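PDB 5MUJ: beta-galactosidase from Bacteroides thetaiotaomicron, which probably acts as an arabinofuranosidase, cutting a glycosidic bond in the plant pectin rhamnogalacturonan II, and here binds an oligosaccharide from side chain B of that pectin. Local coordinates for residues G124-P129 with H146-I151; M131-S136 with H275-G280; T209-K214 with V223-A228. All coordinates share one frame; numbering follows the deposited sequence.

Contact 1 of 3, residues G124-P129 with H146-I151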
loop_
_atom_site.group_PDB
_atom_site.type_symbol
_atom_site.label_atom_id
_atom_site.label_comp_id
_atom_site.label_asym_id
_atom_site.label_seq_id
_atom_site.Cartn_x
_atom_site.Cartn_y
_atom_site.Cartn_z
ATOM N N GLY A 124 -5.049 -5.927 5.029
ATOM C CA GLY A 124 -5.952 -5.580 3.945
ATOM C C GLY A 124 -5.864 -4.215 3.304
ATOM O O GLY A 124 -5.428 -3.220 3.939
ATOM N N PHE A 125 -6.358 -4.143 2.055
ATOM C CA PHE A 125 -6.218 -3.013 1.176
ATOM C C PHE A 125 -7.529 -2.865 0.390
ATOM O O PHE A 125 -7.831 -3.575 -0.561
ATOM C CB PHE A 125 -5.068 -3.159 0.205
ATOM C CG PHE A 125 -3.796 -3.637 0.845
ATOM C CD1 PHE A 125 -3.011 -2.802 1.613
ATOM C CD2 PHE A 125 -3.424 -4.948 0.700
ATOM C CE1 PHE A 125 -1.851 -3.279 2.215
ATOM C CE2 PHE A 125 -2.282 -5.452 1.285
ATOM C CZ PHE A 125 -1.494 -4.620 2.061
ATOM N N PRO A 126 -8.402 -1.957 0.818
ATOM C CA PRO A 126 -9.627 -1.819 0.063
ATOM C C PRO A 126 -9.435 -1.690 -1.452
ATOM O O PRO A 126 -8.389 -1.203 -1.923
ATOM C CB PRO A 126 -10.237 -0.549 0.660
ATOM C CG PRO A 126 -9.822 -0.628 2.076
ATOM C CD PRO A 126 -8.435 -1.194 2.074
ATOM N N ALA A 127 -10.451 -2.158 -2.178
ATOM C CA ALA A 127 -10.426 -2.239 -3.622
ATOM C C ALA A 127 -11.426 -1.333 -4.280
ATOM O O ALA A 127 -12.347 -0.788 -3.635
ATOM C CB ALA A 127 -10.702 -3.675 -4.041
ATOM N N LEU A 128 -11.226 -1.130 -5.564
ATOM C CA LEU A 128 -12.061 -0.368 -6.427
ATOM C C LEU A 128 -12.192 1.104 -5.955
ATOM O O LEU A 128 -13.296 1.669 -5.965
ATOM C CB LEU A 128 -13.441 -1.014 -6.550
ATOM C CG LEU A 128 -13.498 -2.534 -6.767
ATOM C CD1 LEU A 128 -14.932 -2.948 -7.044
ATOM C CD2 LEU A 128 -12.577 -3.015 -7.875
ATOM N N PRO A 129 -11.055 1.729 -5.601
ATOM C CA PRO A 129 -11.135 3.148 -5.238
ATOM C C PRO A 129 -11.456 3.989 -6.486
ATOM O O PRO A 129 -11.024 3.628 -7.579
ATOM C CB PRO A 129 -9.714 3.461 -4.761
ATOM C CG PRO A 129 -8.865 2.522 -5.600
ATOM C CD PRO A 129 -9.654 1.247 -5.667
ATOM N N HIS A 146 -18.766 -3.890 -1.345
ATOM C CA HIS A 146 -17.418 -3.309 -1.359
ATOM C C HIS A 146 -16.408 -4.437 -1.226
ATOM O O HIS A 146 -16.699 -5.496 -0.648
ATOM C CB HIS A 146 -17.233 -2.284 -0.240
ATOM C CG HIS A 146 -18.060 -1.048 -0.416
ATOM N ND1 HIS A 146 -17.633 0.018 -1.163
ATOM C CD2 HIS A 146 -19.286 -0.713 0.053
ATOM C CE1 HIS A 146 -18.546 0.971 -1.139
ATOM N NE2 HIS A 146 -19.572 0.541 -0.428
ATOM N N TRP A 147 -15.242 -4.222 -1.818
ATOM C CA TRP A 147 -14.226 -5.291 -1.957
ATOM C C TRP A 147 -12.886 -4.848 -1.391
ATOM O O TRP A 147 -12.630 -3.658 -1.222
ATOM C CB TRP A 147 -14.089 -5.675 -3.423
ATOM C CG TRP A 147 -15.332 -6.179 -3.993
ATOM C CD1 TRP A 147 -16.388 -5.448 -4.475
ATOM C CD2 TRP A 147 -15.687 -7.540 -4.139
ATOM N NE1 TRP A 147 -17.385 -6.290 -4.904
ATOM C CE2 TRP A 147 -16.973 -7.582 -4.716
ATOM C CE3 TRP A 147 -15.047 -8.733 -3.825
ATOM C CZ2 TRP A 147 -17.622 -8.778 -5.001
ATOM C CZ3 TRP A 147 -15.697 -9.939 -4.118
ATOM C CH2 TRP A 147 -16.967 -9.944 -4.703
HETATM N N MSE A 148 -12.048 -5.825 -1.094
HETATM C CA MSE A 148 -10.730 -5.633 -0.493
HETATM C C MSE A 148 -9.864 -6.804 -0.861
HETATM O O MSE A 148 -10.356 -7.929 -0.932
HETATM C CB MSE A 148 -10.928 -5.599 1.013
HETATM C CG MSE A 148 -9.661 -5.553 1.845
HETATM SE SE MSE A 148 -10.086 -5.758 3.743
HETATM C CE MSE A 148 -9.737 -3.859 4.004
ATOM N N THR A 149 -8.594 -6.558 -1.123
ATOM C CA THR A 149 -7.610 -7.633 -1.200
ATOM C C THR A 149 -6.699 -7.525 -0.011
ATOM O O THR A 149 -6.598 -6.498 0.617
ATOM C CB THR A 149 -6.765 -7.624 -2.480
ATOM O OG1 THR A 149 -6.017 -6.398 -2.543
ATOM C CG2 THR A 149 -7.665 -7.816 -3.709
ATOM N N TYR A 150 -5.985 -8.600 0.280
ATOM C CA TYR A 150 -5.149 -8.674 1.472
ATOM C C TYR A 150 -3.925 -9.598 1.379
ATOM O O TYR A 150 -3.866 -10.557 0.544
ATOM C CB TYR A 150 -5.995 -8.984 2.719
ATOM C CG TYR A 150 -6.668 -10.345 2.767
ATOM C CD1 TYR A 150 -6.038 -11.445 3.364
ATOM C CD2 TYR A 150 -7.954 -10.517 2.293
ATOM C CE1 TYR A 150 -6.682 -12.684 3.455
ATOM C CE2 TYR A 150 -8.611 -11.756 2.372
ATOM C CZ TYR A 150 -7.981 -12.830 2.959
ATOM O OH TYR A 150 -8.685 -14.032 3.028
ATOM N N ILE A 151 -2.928 -9.277 2.197
ATOM C CA ILE A 151 -1.788 -10.168 2.509
ATOM C C ILE A 151 -2.333 -11.236 3.458
ATOM O O ILE A 151 -2.799 -10.897 4.578
ATOM C CB ILE A 151 -0.635 -9.373 3.173
ATOM C CG1 ILE A 151 0.041 -8.459 2.150
ATOM C CG2 ILE A 151 0.316 -10.285 3.937
ATOM C CD1 ILE A 151 1.028 -7.475 2.734
HETATM O O HOH W 1 -7.451 -4.042 -3.413
HETATM O O HOH W 2 -14.893 -1.561 -2.959
#

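Contact 2 of 3, residues M131-S136 with H275-G280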
loop_
_atom_site.group_PDB
_atom_site.type_symbol
_atom_site.label_atom_id
_atom_site.label_comp_id
_atom_site.label_asym_id
_atom_site.label_seq_id
_atom_site.Cartn_x
_atom_site.Cartn_y
_atom_site.Cartn_z
HETATM N N MSE A 131 -10.265 6.428 -8.751
HETATM C CA MSE A 131 -8.867 6.736 -9.087
HETATM C C MSE A 131 -8.635 8.169 -9.469
HETATM O O MSE A 131 -7.491 8.590 -9.621
HETATM C CB MSE A 131 -8.438 5.905 -10.289
HETATM C CG MSE A 131 -8.349 4.453 -9.900
HETATM SE SE MSE A 131 -7.987 3.454 -11.540
HETATM C CE MSE A 131 -6.070 3.861 -11.704
ATOM N N GLU A 132 -9.707 8.923 -9.666
ATOM C CA GLU A 132 -9.566 10.333 -10.072
ATOM C C GLU A 132 -8.748 11.165 -9.056
ATOM O O GLU A 132 -9.169 11.343 -7.897
ATOM C CB GLU A 132 -10.923 10.969 -10.329
ATOM C CG GLU A 132 -10.782 12.452 -10.699
ATOM C CD GLU A 132 -11.969 13.038 -11.429
ATOM O OE1 GLU A 132 -13.124 12.742 -11.033
ATOM O OE2 GLU A 132 -11.735 13.821 -12.387
ATOM N N TRP A 133 -7.592 11.656 -9.497
ATOM C CA TRP A 133 -6.795 12.624 -8.733
ATOM C C TRP A 133 -7.656 13.834 -8.332
ATOM O O TRP A 133 -8.244 14.516 -9.165
ATOM C CB TRP A 133 -5.586 13.108 -9.532
ATOM C CG TRP A 133 -4.776 14.184 -8.828
ATOM C CD1 TRP A 133 -4.752 15.507 -9.138
ATOM C CD2 TRP A 133 -3.885 14.019 -7.708
ATOM N NE1 TRP A 133 -3.903 16.169 -8.312
ATOM C CE2 TRP A 133 -3.381 15.303 -7.399
ATOM C CE3 TRP A 133 -3.492 12.931 -6.924
ATOM C CZ2 TRP A 133 -2.481 15.518 -6.381
ATOM C CZ3 TRP A 133 -2.597 13.133 -5.909
ATOM C CH2 TRP A 133 -2.108 14.439 -5.629
ATOM N N GLY A 134 -7.726 14.050 -7.037
ATOM C CA GLY A 134 -8.564 15.108 -6.478
ATOM C C GLY A 134 -10.071 14.911 -6.627
ATOM O O GLY A 134 -10.845 15.863 -6.572
ATOM N N GLY A 135 -10.504 13.669 -6.789
ATOM C CA GLY A 135 -11.906 13.370 -7.006
ATOM C C GLY A 135 -12.600 12.976 -5.717
ATOM O O GLY A 135 -12.255 13.471 -4.631
ATOM N N SER A 136 -13.558 12.062 -5.825
ATOM C CA SER A 136 -14.435 11.751 -4.708
ATOM C C SER A 136 -13.744 11.053 -3.548
ATOM O O SER A 136 -14.152 11.214 -2.409
ATOM C CB SER A 136 -15.610 10.918 -5.174
ATOM O OG SER A 136 -15.194 9.603 -5.440
ATOM N N HIS A 275 0.406 2.590 -5.849
ATOM C CA HIS A 275 -0.828 3.345 -5.578
ATOM C C HIS A 275 -1.027 4.266 -6.766
ATOM O O HIS A 275 -0.260 5.205 -6.958
ATOM C CB HIS A 275 -0.712 4.103 -4.224
ATOM C CG HIS A 275 -1.730 5.194 -4.000
ATOM N ND1 HIS A 275 -3.091 4.977 -4.041
ATOM C CD2 HIS A 275 -1.563 6.504 -3.692
ATOM C CE1 HIS A 275 -3.728 6.122 -3.774
ATOM N NE2 HIS A 275 -2.818 7.059 -3.571
ATOM N N ILE A 276 -2.043 3.973 -7.569
ATOM C CA ILE A 276 -2.299 4.628 -8.864
ATOM C C ILE A 276 -3.502 5.571 -8.822
ATOM O O ILE A 276 -4.580 5.193 -8.375
ATOM C CB ILE A 276 -2.513 3.584 -9.982
ATOM C CG1 ILE A 276 -1.283 2.670 -10.051
ATOM C CG2 ILE A 276 -2.738 4.276 -11.341
ATOM C CD1 ILE A 276 -1.339 1.641 -11.137
ATOM N N GLN A 277 -3.289 6.807 -9.293
ATOM C CA GLN A 277 -4.376 7.740 -9.557
ATOM C C GLN A 277 -4.298 8.247 -10.987
ATOM O O GLN A 277 -3.231 8.249 -11.592
ATOM C CB GLN A 277 -4.309 8.892 -8.559
ATOM C CG GLN A 277 -4.634 8.389 -7.165
ATOM C CD GLN A 277 -4.808 9.484 -6.167
ATOM O OE1 GLN A 277 -5.595 10.419 -6.380
ATOM N NE2 GLN A 277 -4.086 9.371 -5.050
ATOM N N LYS A 278 -5.442 8.610 -11.542
ATOM C CA LYS A 278 -5.526 9.095 -12.903
ATOM C C LYS A 278 -5.648 10.617 -12.830
ATOM O O LYS A 278 -6.498 11.135 -12.105
ATOM C CB LYS A 278 -6.715 8.471 -13.616
ATOM C CG LYS A 278 -6.560 8.455 -15.132
ATOM C CD LYS A 278 -7.824 7.966 -15.826
ATOM C CE LYS A 278 -7.928 8.495 -17.243
ATOM N NZ LYS A 278 -8.914 7.713 -18.029
HETATM N N MSE A 279 -4.740 11.302 -13.524
HETATM C CA MSE A 279 -4.684 12.742 -13.557
HETATM C C MSE A 279 -4.699 13.150 -14.998
HETATM O O MSE A 279 -3.655 13.192 -15.673
HETATM C CB MSE A 279 -3.435 13.098 -12.779
HETATM C CG MSE A 279 -3.271 14.586 -12.624
HETATM SE SE MSE A 279 -1.411 14.850 -12.080
HETATM C CE MSE A 279 -1.460 14.192 -10.228
ATOM N N GLY A 280 -5.905 13.428 -15.483
ATOM C CA GLY A 280 -6.141 13.817 -16.857
ATOM C C GLY A 280 -6.078 12.581 -17.718
ATOM O O GLY A 280 -6.805 11.614 -17.473
#

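Contact 3 of 3, residues T209-K214 with V223-A228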
loop_
_atom_site.group_PDB
_atom_site.type_symbol
_atom_site.label_atom_id
_atom_site.label_comp_id
_atom_site.label_asym_id
_atom_site.label_seq_id
_atom_site.Cartn_x
_atom_site.Cartn_y
_atom_site.Cartn_z
ATOM N N THR A 209 -3.562 -4.086 -4.912
ATOM C CA THR A 209 -4.734 -3.172 -4.971
ATOM C C THR A 209 -5.403 -3.441 -6.293
ATOM O O THR A 209 -4.705 -3.572 -7.316
ATOM C CB THR A 209 -4.351 -1.687 -4.841
ATOM O OG1 THR A 209 -3.911 -1.438 -3.509
ATOM C CG2 THR A 209 -5.524 -0.807 -5.132
ATOM N N VAL A 210 -6.703 -3.654 -6.278
ATOM C CA VAL A 210 -7.480 -3.897 -7.496
ATOM C C VAL A 210 -8.231 -2.640 -7.895
ATOM O O VAL A 210 -8.930 -2.020 -7.065
ATOM C CB VAL A 210 -8.469 -5.071 -7.296
ATOM C CG1 VAL A 210 -9.387 -5.252 -8.510
ATOM C CG2 VAL A 210 -7.689 -6.336 -6.964
ATOM N N TYR A 211 -8.097 -2.264 -9.159
ATOM C CA TYR A 211 -8.757 -1.096 -9.752
ATOM C C TYR A 211 -9.873 -1.525 -10.702
ATOM O O TYR A 211 -9.744 -2.556 -11.353
ATOM C CB TYR A 211 -7.700 -0.258 -10.495
ATOM C CG TYR A 211 -6.619 0.265 -9.564
ATOM C CD1 TYR A 211 -6.896 1.354 -8.709
ATOM C CD2 TYR A 211 -5.356 -0.299 -9.507
ATOM C CE1 TYR A 211 -5.941 1.824 -7.824
ATOM C CE2 TYR A 211 -4.393 0.162 -8.620
ATOM C CZ TYR A 211 -4.683 1.237 -7.783
ATOM O OH TYR A 211 -3.702 1.670 -6.920
ATOM N N TRP A 212 -10.964 -0.743 -10.772
ATOM C CA TRP A 212 -11.994 -0.903 -11.802
ATOM C C TRP A 212 -11.571 -0.045 -13.000
ATOM O O TRP A 212 -11.511 1.158 -12.898
ATOM C CB TRP A 212 -13.395 -0.468 -11.314
ATOM C CG TRP A 212 -14.418 -0.494 -12.412
ATOM C CD1 TRP A 212 -14.705 -1.541 -13.239
ATOM C CD2 TRP A 212 -15.272 0.585 -12.821
ATOM N NE1 TRP A 212 -15.687 -1.186 -14.131
ATOM C CE2 TRP A 212 -16.054 0.115 -13.899
ATOM C CE3 TRP A 212 -15.451 1.905 -12.382
ATOM C CZ2 TRP A 212 -17.011 0.923 -14.546
ATOM C CZ3 TRP A 212 -16.402 2.708 -13.022
ATOM C CH2 TRP A 212 -17.165 2.211 -14.093
ATOM N N ASP A 213 -11.197 -0.677 -14.112
ATOM C CA ASP A 213 -10.818 0.022 -15.335
ATOM C C ASP A 213 -12.010 -0.005 -16.279
ATOM O O ASP A 213 -12.233 -0.982 -16.967
ATOM C CB ASP A 213 -9.586 -0.641 -15.974
ATOM C CG ASP A 213 -9.132 0.066 -17.249
ATOM O OD1 ASP A 213 -9.684 1.149 -17.593
ATOM O OD2 ASP A 213 -8.242 -0.478 -17.926
ATOM N N LYS A 214 -12.796 1.067 -16.287
ATOM C CA LYS A 214 -13.955 1.184 -17.177
ATOM C C LYS A 214 -13.575 0.980 -18.649
ATOM O O LYS A 214 -14.300 0.333 -19.419
ATOM C CB LYS A 214 -14.619 2.559 -17.020
ATOM N N VAL A 223 -8.180 -4.716 -12.653
ATOM C CA VAL A 223 -6.740 -4.689 -12.806
ATOM C C VAL A 223 -6.048 -4.621 -11.479
ATOM O O VAL A 223 -6.223 -3.644 -10.788
ATOM C CB VAL A 223 -6.296 -3.470 -13.667
ATOM C CG1 VAL A 223 -4.776 -3.397 -13.788
ATOM C CG2 VAL A 223 -6.966 -3.478 -15.044
HETATM N N MSE A 224 -5.276 -5.610 -11.126
HETATM C CA MSE A 224 -4.560 -5.674 -9.898
HETATM C C MSE A 224 -3.123 -5.304 -10.054
HETATM O O MSE A 224 -2.470 -5.822 -10.915
HETATM C CB MSE A 224 -4.685 -7.074 -9.316
HETATM C CG MSE A 224 -3.889 -7.115 -8.064
HETATM SE SE MSE A 224 -3.684 -8.968 -7.357
HETATM C CE MSE A 224 -5.554 -9.536 -7.137
ATOM N N PHE A 225 -2.629 -4.363 -9.243
ATOM C CA PHE A 225 -1.274 -3.975 -9.179
ATOM C C PHE A 225 -0.774 -4.559 -7.848
ATOM O O PHE A 225 -1.319 -4.405 -6.826
ATOM C CB PHE A 225 -0.984 -2.430 -9.253
ATOM C CG PHE A 225 -0.913 -1.880 -10.636
ATOM C CD1 PHE A 225 -2.035 -1.723 -11.365
ATOM C CD2 PHE A 225 0.305 -1.586 -11.253
ATOM C CE1 PHE A 225 -1.991 -1.257 -12.620
ATOM C CE2 PHE A 225 0.337 -1.121 -12.562
ATOM C CZ PHE A 225 -0.823 -0.911 -13.223
ATOM N N TYR A 226 0.261 -5.380 -7.923
ATOM C CA TYR A 226 0.809 -6.018 -6.719
ATOM C C TYR A 226 2.309 -6.195 -6.775
ATOM O O TYR A 226 2.897 -6.261 -7.865
ATOM C CB TYR A 226 0.136 -7.369 -6.400
ATOM C CG TYR A 226 0.387 -8.557 -7.326
ATOM C CD1 TYR A 226 -0.122 -8.577 -8.624
ATOM C CD2 TYR A 226 1.037 -9.681 -6.842
ATOM C CE1 TYR A 226 0.037 -9.705 -9.432
ATOM C CE2 TYR A 226 1.251 -10.787 -7.662
ATOM C CZ TYR A 226 0.725 -10.775 -8.947
ATOM O OH TYR A 226 0.856 -11.871 -9.795
ATOM N N ASN A 227 2.942 -6.205 -5.611
ATOM C CA ASN A 227 4.381 -6.443 -5.522
ATOM C C ASN A 227 4.646 -7.796 -4.858
ATOM O O ASN A 227 3.822 -8.360 -4.155
ATOM C CB ASN A 227 5.189 -5.258 -4.906
ATOM C CG ASN A 227 4.729 -4.863 -3.515
ATOM O OD1 ASN A 227 3.656 -4.256 -3.361
ATOM N ND2 ASN A 227 5.586 -5.100 -2.514
ATOM N N ALA A 228 5.770 -8.398 -5.242
ATOM C CA ALA A 228 6.092 -9.758 -4.843
ATOM C C ALA A 228 7.596 -9.906 -4.941
ATOM O O ALA A 228 8.220 -9.099 -5.576
ATOM C CB ALA A 228 5.402 -10.745 -5.777
#

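Contact 1 of 3, residues G124-P129 with H146-I151
F125 pairs with T149 at the centre of an antiparallel strand contact. F125 N donates a hydrogen bond to T149 O at 2.8 Å, and T149 N donates one back to F125 O at 3.1 Å. The F125 side chain starts beside the T149 carbonyl: its CB is 3.7 Å from T149 O. With CG turned beside the backbone N (chi1 -46°), the ring leans along the partner strand, and F125 CD2 passes T149 O at 3.5 Å. Farther out the ring reaches I151, whose CG1 lies in the ring plane, at its edge. At the tip, F125 CZ meets I151 CD1 at 3.9 Å. Replacing the phenylalanine by an alanine removes the ring, which is likely to leave I151 without its partner and a gap beside T149 O. P126 and M148, a selenomethionine, occupy the other face of the sheet, where P126 CD touches M148 CE at 3.5 Å. G124 has no side chain on that face, where a CB would run into M148 SE. One water donates to F125 O and is also hydrogen-bonded to T149 OG1, which has a second partner in S208. Farther along, A127 N donates a hydrogen bond to W147 O at 2.8 Å. Strand 121-126 is the first of its four-stranded sheet. Its F125 packs against strands 59-68 and 204-212 of the neighbouring sheets, while W147 and Y150 touch strand 166-172.

Contact 2 of 3, residues M131-S136 with H275-G280
M131 O accepts a hydrogen bond from K278 N at 2.8 Å. K278 O in turn accepts W133 N at 2.9 Å, with an N-H...O angle of 169°. One residue of strand 270-279 is thus held by both its N-H and its C=O. This makes a single beta bridge centred on E132 and K278. The loop then turns away from the strand in a type II turn from E132 to G135, closed by G135 N on E132 O. G134 holds the third position of that turn with a positive phi, which suits glycine. W133 packs lengthwise beside M279, a selenomethionine. The M279 chain bends at its last torsion (chi3 -72°), and this lays CE over one face of the indole. M279 CE sits 3.4 Å from the centroid of the W133 five-membered ring, almost on the ring normal. It is a CH-pi contact. M279 SE lies over the same face, 4.7 Å from that W133 centroid, a Met-aromatic contact. Q277 crosses W133 obliquely, its amide plane 42° from the ring, and brings Q277 OE1 to 3.3 Å from W133 CE3. Q277 NE2 is hydrogen-bonded to V337 O, and Y137 OH to Q277 OE1, so both ends of the amide are held. Elsewhere along the strand, M131 CE presses on I276 CG2 at 3.4 Å, tighter than a usual methyl contact. W133 NE1 bonds to E40 of helix 31-41. The contact joins the loop between two strands of one sheet to the first strand of another, an inter-blade link in what is recognisable as a five-bladed beta-propeller.

Contact 3 of 3, residues T209-K214 with V223-A228
T209 and F225 face each other as an antiparallel hydrogen-bonded pair, and so do Y211 and V223. Four backbone bonds hold this part closely. The shortest is Y211 N to V223 O at 2.8 Å, and it is nearly straight (171°). F225 N reaches T209 O at 2.9 Å, with M224 CA adding a CA-H...O contact to the same oxygen at 3.3 Å. On the face with V210 and M224, a selenomethionine, V210 CG2 meets M224 CE at 3.9 Å while the two side chains cross. V210 CG2, the branch beside the backbone N (CG1 being anti to it, chi1 174°), is the one that touches M224. On the opposite face the Y211 and F225 side chains cross at about a right angle. F225 CD1 approaches Y211 CD2 at 4.1 Å. T209 CG2 lies over one face of the Y211 ring, toward its rim. The contact loosens past Y211. W212 is exposed and its side chain starts away from strand 222-231. D213 still turns toward the partner, but D213 offers only CB to V223 CG2, at 4.0 Å. Its carboxylate is used within the turn, where OD2 accepts T217 N. V223 closes this end, its side chain also resting on I244 and L246 of strand 238-247. The two strands form a beta hairpin, the first two strands of a four-stranded antiparallel blade, the repeating unit of a beta-propeller.

Overall arrangement
Contacts 1 and 3 are matching strand pairs from two neighbouring blades, their centres about 10 Å apart. Between them L128 N probably bonds to V210 O (2.9 Å), and T149 CG2 packs on V210 CG2. Contact 2 lies about 17 Å from contact 1 and 14 Å from contact 3, centre to centre. The loop that follows 124-129 carries M131 past Y211 to strand 270-279. There Y211 OH probably bonds to I276 N (2.9 Å), and I276 also packs on F225. Contact 1 comes near the bound glycan: the I151 side chain is about 8 Å from a rhamnopyranose and about 10 Å from an arabinopyranose.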